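Local coordinates for protein putative dioxygenase (1H-3-hydroxy-4-oxoquinaldine 2,4-dioxygenase) (Mycobacteroides abscessus subsp. abscessus, PDB 6RA3) that cleaves the quinolone ring of the Pseudomonas quinolone signal (PQS) with dioxygen, releasing N-octanoylanthranilate and carbon monoxide, on an alpha/beta-hydrolase fold, at residues Arg57-Asp62 with Phe177-Arg182; Ser196-Met201 with Asp227-Arg232. All coordinates share one frame; numbering follows the deposited sequence.

How the interactions relate
Both contacts are buried and both turn on methionine against an aromatic ring, yet they lie on opposite sides of the chain's centre, their nearest atoms about 16 Å apart. Interaction 1 sets a loop that follows strand 51-54 against the first turn of helix 177-194; interaction 2 pairs helices 197-202 and 221-232 beside strand 236-240, at one end of the sheet within this chain. They share no element, although helix 197-202 follows helix 177-194. Polar groups crowd interaction 1, where a histidine is tied down by hydrogen bonds and an ion pair flanks the methionine. Interaction 2 is apolar at its centre, while the Asp228-Arg232 ion pair stays within helix 221-232, among exposed residues.

Interaction 1. Residues Arg57-Asp62 with Phe177-Arg182; sequences RGHGPD and FDMWAR
Arg57 and Gly58 meet Met179 through their backbone, while the Arg57 side chain turns to a salt bridge with Asp77. Gly58, at positive phi (73°), presents only backbone to Met179, and Gly58 O meets the methyl Met179 CE at 3.6 Å. His59 carries the rest of the contact. Its ND1 donates to Arg57 O (2.9 Å) almost straight, the oxygen lying in the ring plane, and NE2 accepts from the backbone N-H of Ala32, consistent with a ring protonated at ND1 alone; held at two atoms, the ring has its rotation fixed. Met179 SD reaches His59 CE1 at 3.5 Å, an oblique sulfur-aromatic approach 53° off the ring normal. Bends at chi2 and chi3 fold the methionine chain, placing both sulfur and methyl near CE1. Within the helix, Arg182 grips Asp178 end-on, NH1 to OD2 at 2.9 Å and NH2 to OD1 at 3.0 Å, and NH1 also bonds weakly to Met179 SD. Pro61 makes backbone hydrogen bonds to a second subunit. In this alpha/beta-hydrolase fold the His59 side chain is about 10 Å from that of substrate-binding His97, and the loop after strand 51-54 packs against the first turn of helix 177-194.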
loop_
_atom_site.group_PDB
_atom_site.type_symbol
_atom_site.label_atom_id
_atom_site.label_comp_id
_atom_site.label_asym_id
_atom_site.label_seq_id
_atom_site.Cartn_x
_atom_site.Cartn_y
_atom_site.Cartn_z
ATOM N N ARG A 57 11.167 -10.982 -8.206
ATOM C CA ARG A 57 11.569 -11.325 -6.848
ATOM C C ARG A 57 12.564 -10.293 -6.332
ATOM O O ARG A 57 13.347 -9.724 -7.090
ATOM C CB ARG A 57 12.133 -12.759 -6.793
ATOM C CG ARG A 57 13.540 -12.974 -7.355
ATOM C CD ARG A 57 14.050 -14.370 -7.051
ATOM N NE ARG A 57 13.190 -15.449 -7.516
ATOM C CZ ARG A 57 13.453 -16.731 -7.316
ATOM N NH1 ARG A 57 14.540 -17.092 -6.642
ATOM N NH2 ARG A 57 12.636 -17.661 -7.778
ATOM N N GLY A 58 12.445 -9.961 -5.045
ATOM C CA GLY A 58 13.279 -8.931 -4.460
ATOM C C GLY A 58 12.947 -7.505 -4.853
ATOM O O GLY A 58 13.622 -6.579 -4.385
ATOM N N HIS A 59 11.938 -7.290 -5.704
ATOM C CA HIS A 59 11.571 -5.958 -6.167
ATOM C C HIS A 59 10.248 -5.464 -5.594
ATOM O O HIS A 59 9.868 -4.310 -5.854
ATOM C CB HIS A 59 11.467 -5.932 -7.709
ATOM C CG HIS A 59 12.786 -5.997 -8.410
ATOM N ND1 HIS A 59 13.589 -7.116 -8.383
ATOM C CD2 HIS A 59 13.457 -5.069 -9.125
ATOM C CE1 HIS A 59 14.685 -6.885 -9.085
ATOM N NE2 HIS A 59 14.627 -5.652 -9.544
ATOM N N GLY A 60 9.534 -6.301 -4.860
ATOM C CA GLY A 60 8.263 -5.917 -4.280
ATOM C C GLY A 60 8.444 -4.989 -3.092
ATOM O O GLY A 60 9.531 -4.443 -2.871
ATOM N N PRO A 61 7.381 -4.803 -2.293
ATOM C CA PRO A 61 7.525 -3.985 -1.074
ATOM C C PRO A 61 8.547 -4.550 -0.094
ATOM O O PRO A 61 9.186 -3.761 0.591
ATOM C CB PRO A 61 6.100 -3.942 -0.474
ATOM C CG PRO A 61 5.297 -4.926 -1.222
ATOM C CD PRO A 61 5.991 -5.235 -2.528
ATOM N N ASP A 62 8.738 -5.872 -0.025
ATOM C CA ASP A 62 9.742 -6.458 0.857
ATOM C C ASP A 62 11.120 -6.287 0.224
ATOM O O ASP A 62 11.449 -6.965 -0.751
ATOM C CB ASP A 62 9.427 -7.927 1.124
ATOM C CG ASP A 62 10.515 -8.633 1.945
ATOM O OD1 ASP A 62 11.504 -7.964 2.368
ATOM O OD2 ASP A 62 10.394 -9.870 2.161
ATOM N N PHE A 177 23.569 -1.793 -3.696
ATOM C CA PHE A 177 24.633 -2.524 -4.371
ATOM C C PHE A 177 24.204 -3.944 -4.703
ATOM O O PHE A 177 24.428 -4.417 -5.825
ATOM C CB PHE A 177 25.900 -2.530 -3.515
ATOM C CG PHE A 177 26.944 -3.479 -4.016
ATOM C CD1 PHE A 177 27.680 -3.171 -5.141
ATOM C CD2 PHE A 177 27.149 -4.699 -3.394
ATOM C CE1 PHE A 177 28.642 -4.058 -5.627
ATOM C CE2 PHE A 177 28.099 -5.579 -3.859
ATOM C CZ PHE A 177 28.851 -5.259 -4.982
ATOM N N ASP A 178 23.527 -4.627 -3.770
ATOM C CA ASP A 178 23.129 -6.012 -4.031
ATOM C C ASP A 178 22.367 -6.164 -5.361
ATOM O O ASP A 178 22.660 -7.051 -6.171
ATOM C CB ASP A 178 22.285 -6.539 -2.870
ATOM C CG ASP A 178 21.631 -7.878 -3.180
ATOM O OD1 ASP A 178 22.309 -8.914 -3.061
ATOM O OD2 ASP A 178 20.420 -7.912 -3.532
ATOM N N MET A 179 21.363 -5.335 -5.590
ATOM C CA MET A 179 20.524 -5.555 -6.761
ATOM C C MET A 179 21.192 -5.012 -8.015
ATOM O O MET A 179 21.081 -5.616 -9.084
ATOM C CB MET A 179 19.138 -4.908 -6.581
ATOM C CG MET A 179 18.086 -5.421 -7.618
ATOM S SD MET A 179 17.760 -7.138 -7.541
ATOM C CE MET A 179 16.664 -7.259 -6.096
ATOM N N TRP A 180 21.875 -3.875 -7.901
ATOM C CA TRP A 180 22.596 -3.325 -9.044
ATOM C C TRP A 180 23.764 -4.213 -9.468
ATOM O O TRP A 180 23.999 -4.402 -10.668
ATOM C CB TRP A 180 23.060 -1.919 -8.710
ATOM C CG TRP A 180 21.951 -0.980 -8.886
ATOM C CD1 TRP A 180 21.094 -0.523 -7.929
ATOM C CD2 TRP A 180 21.528 -0.402 -10.121
ATOM N NE1 TRP A 180 20.168 0.322 -8.492
ATOM C CE2 TRP A 180 20.412 0.411 -9.840
ATOM C CE3 TRP A 180 21.987 -0.492 -11.442
ATOM C CZ2 TRP A 180 19.749 1.132 -10.831
ATOM C CZ3 TRP A 180 21.331 0.224 -12.421
ATOM C CH2 TRP A 180 20.220 1.025 -12.111
ATOM N N ALA A 181 24.514 -4.762 -8.509
ATOM C CA ALA A 181 25.535 -5.747 -8.857
ATOM C C ALA A 181 24.907 -6.948 -9.551
ATOM O O ALA A 181 25.422 -7.425 -10.569
ATOM C CB ALA A 181 26.331 -6.176 -7.607
ATOM N N ARG A 182 23.773 -7.432 -9.052
ATOM C CA ARG A 182 23.160 -8.619 -9.656
ATOM C C ARG A 182 22.700 -8.344 -11.084
ATOM O O ARG A 182 22.831 -9.205 -11.965
ATOM C CB ARG A 182 21.974 -9.112 -8.820
ATOM C CG ARG A 182 21.144 -10.228 -9.473
ATOM C CD ARG A 182 20.096 -10.761 -8.500
ATOM N NE ARG A 182 20.734 -11.142 -7.247
ATOM C CZ ARG A 182 20.665 -10.472 -6.100
ATOM N NH1 ARG A 182 19.941 -9.352 -5.988
ATOM N NH2 ARG A 182 21.346 -10.933 -5.048
#

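Interaction 2. Residues Ser196-Met201 with Asp227-Arg232; sequences SPMRRM and DDFAAR
In segments 196-201 and 227-232 the nearest CA atoms are those of Met198 and Phe229, 7.9 Å apart, and both side chains point across the gap. Phe229 CG stands anti to the backbone N (chi1 -158°), which carries the ring toward the other helix. Met198 lies along it, the two side chains running past each other in opposite directions. Met198 CB touches Phe229 CE1 at 3.6 Å. Met198 CG sits over one face as a CH-pi contact, 4.1 Å from the Phe229 ring centroid and 13° off its normal. The extended chain brings Met198 CE to 3.8 Å from Phe229 CB. Met198 SD is a Met-aromatic partner, oblique to the same ring. The ring's outer end also meets backbone, Phe229 CZ lying 3.5 Å from Met198 O. Met201, one turn on, adds its CB at 4.2 Å from Phe229 CZ and a longer, oblique Met-aromatic contact. At the exposed side, Arg232 NE holds Asp228 OD1 at 3.0 Å, a salt bridge within its own helix. Phe236 meets the Phe229 ring edge-to-face, and Met124 touches both methionines. This is Met-aromatic packing between two helices of an alpha/beta-hydrolase fold, beside strand 236-240, the outermost on that side of the sheet within this chain.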
loop_
_atom_site.group_PDB
_atom_site.type_symbol
_atom_site.label_atom_id
_atom_site.label_comp_id
_atom_site.label_asym_id
_atom_site.label_seq_id
_atom_site.Cartn_x
_atom_site.Cartn_y
_atom_site.Cartn_z
ATOM N N SER A 196 23.530 -11.836 -28.550
ATOM C CA SER A 196 22.610 -10.709 -28.602
ATOM C C SER A 196 21.191 -11.244 -28.453
ATOM O O SER A 196 20.956 -12.452 -28.603
ATOM C CB SER A 196 22.755 -9.919 -29.915
ATOM O OG SER A 196 22.049 -10.559 -30.970
ATOM N N PRO A 197 20.227 -10.371 -28.151
ATOM C CA PRO A 197 18.824 -10.834 -28.053
ATOM C C PRO A 197 18.266 -11.369 -29.373
ATOM O O PRO A 197 17.428 -12.285 -29.368
ATOM C CB PRO A 197 18.073 -9.575 -27.596
ATOM C CG PRO A 197 19.121 -8.550 -27.246
ATOM C CD PRO A 197 20.345 -8.909 -28.025
ATOM N N MET A 198 18.708 -10.826 -30.511
ATOM C CA MET A 198 18.246 -11.341 -31.800
ATOM C C MET A 198 18.678 -12.785 -32.000
ATOM O O MET A 198 17.891 -13.620 -32.474
ATOM C CB MET A 198 18.762 -10.463 -32.924
ATOM C CG MET A 198 18.084 -9.099 -32.958
ATOM S SD MET A 198 18.677 -8.040 -34.281
ATOM C CE MET A 198 17.356 -6.826 -34.494
ATOM N N ARG A 199 19.917 -13.111 -31.624
ATOM C CA ARG A 199 20.347 -14.500 -31.679
ATOM C C ARG A 199 19.549 -15.349 -30.699
ATOM O O ARG A 199 19.171 -16.490 -31.011
ATOM C CB ARG A 199 21.855 -14.594 -31.417
ATOM C CG ARG A 199 22.691 -14.130 -32.619
ATOM C CD ARG A 199 24.192 -14.133 -32.341
ATOM N NE ARG A 199 24.732 -15.479 -32.125
ATOM C CZ ARG A 199 24.931 -16.382 -33.088
ATOM N NH1 ARG A 199 24.622 -16.101 -34.350
ATOM N NH2 ARG A 199 25.430 -17.577 -32.789
ATOM N N ARG A 200 19.251 -14.807 -29.512
ATOM C CA ARG A 200 18.362 -15.532 -28.609
ATOM C C ARG A 200 17.021 -15.806 -29.296
ATOM O O ARG A 200 16.500 -16.929 -29.235
ATOM C CB ARG A 200 18.177 -14.760 -27.293
ATOM C CG ARG A 200 17.714 -15.649 -26.112
ATOM C CD ARG A 200 16.207 -15.990 -26.138
ATOM N NE ARG A 200 15.858 -17.043 -25.175
ATOM C CZ ARG A 200 15.686 -18.328 -25.479
ATOM N NH1 ARG A 200 15.798 -18.744 -26.735
ATOM N NH2 ARG A 200 15.399 -19.203 -24.520
ATOM N N MET A 201 16.471 -14.803 -29.996
ATOM C CA MET A 201 15.176 -14.979 -30.674
ATOM C C MET A 201 15.226 -16.055 -31.760
ATOM O O MET A 201 14.273 -16.839 -31.911
ATOM C CB MET A 201 14.714 -13.663 -31.285
ATOM C CG MET A 201 14.395 -12.601 -30.260
ATOM S SD MET A 201 13.630 -11.178 -30.985
ATOM C CE MET A 201 14.730 -9.804 -30.767
ATOM N N ASP A 227 15.291 -4.006 -39.845
ATOM C CA ASP A 227 14.816 -4.298 -41.201
ATOM C C ASP A 227 15.331 -5.643 -41.669
ATOM O O ASP A 227 14.575 -6.498 -42.138
ATOM C CB ASP A 227 15.287 -3.214 -42.173
ATOM C CG ASP A 227 14.695 -1.866 -41.868
ATOM O OD1 ASP A 227 13.529 -1.856 -41.418
ATOM O OD2 ASP A 227 15.367 -0.825 -42.080
ATOM N N ASP A 228 16.649 -5.813 -41.556
ATOM C CA ASP A 228 17.323 -7.051 -41.910
ATOM C C ASP A 228 16.736 -8.224 -41.146
ATOM O O ASP A 228 16.419 -9.270 -41.726
ATOM C CB ASP A 228 18.815 -6.872 -41.604
ATOM C CG ASP A 228 19.688 -7.936 -42.223
ATOM O OD1 ASP A 228 19.378 -9.149 -42.093
ATOM O OD2 ASP A 228 20.711 -7.537 -42.833
ATOM N N PHE A 229 16.589 -8.070 -39.827
ATOM C CA PHE A 229 15.997 -9.137 -39.029
ATOM C C PHE A 229 14.530 -9.335 -39.406
ATOM O O PHE A 229 14.067 -10.471 -39.557
ATOM C CB PHE A 229 16.159 -8.814 -37.536
ATOM C CG PHE A 229 16.067 -10.018 -36.651
ATOM C CD1 PHE A 229 17.150 -10.870 -36.499
ATOM C CD2 PHE A 229 14.890 -10.314 -35.982
ATOM C CE1 PHE A 229 17.067 -11.998 -35.703
ATOM C CE2 PHE A 229 14.794 -11.428 -35.186
ATOM C CZ PHE A 229 15.888 -12.279 -35.041
ATOM N N ALA A 230 13.804 -8.235 -39.619
ATOM C CA ALA A 230 12.384 -8.329 -39.954
ATOM C C ALA A 230 12.166 -8.946 -41.333
ATOM O O ALA A 230 11.178 -9.663 -41.538
ATOM C CB ALA A 230 11.735 -6.944 -39.883
ATOM N N ALA A 231 13.077 -8.684 -42.283
ATOM C CA ALA A 231 12.989 -9.301 -43.607
ATOM C C ALA A 231 13.244 -10.803 -43.566
ATOM O O ALA A 231 12.648 -11.546 -44.354
ATOM C CB ALA A 231 13.967 -8.622 -44.549
ATOM N N ARG A 232 14.109 -11.273 -42.658
ATOM C CA ARG A 232 14.400 -12.703 -42.544
ATOM C C ARG A 232 13.280 -13.474 -41.860
ATOM O O ARG A 232 13.116 -14.677 -42.101
ATOM C CB ARG A 232 15.681 -12.927 -41.735
ATOM C CG ARG A 232 16.998 -12.798 -42.474
ATOM C CD ARG A 232 18.167 -13.017 -41.492
ATOM N NE ARG A 232 18.567 -11.780 -40.801
ATOM C CZ ARG A 232 19.189 -11.725 -39.620
ATOM N NH1 ARG A 232 19.483 -12.842 -38.952
ATOM N NH2 ARG A 232 19.506 -10.539 -39.092
#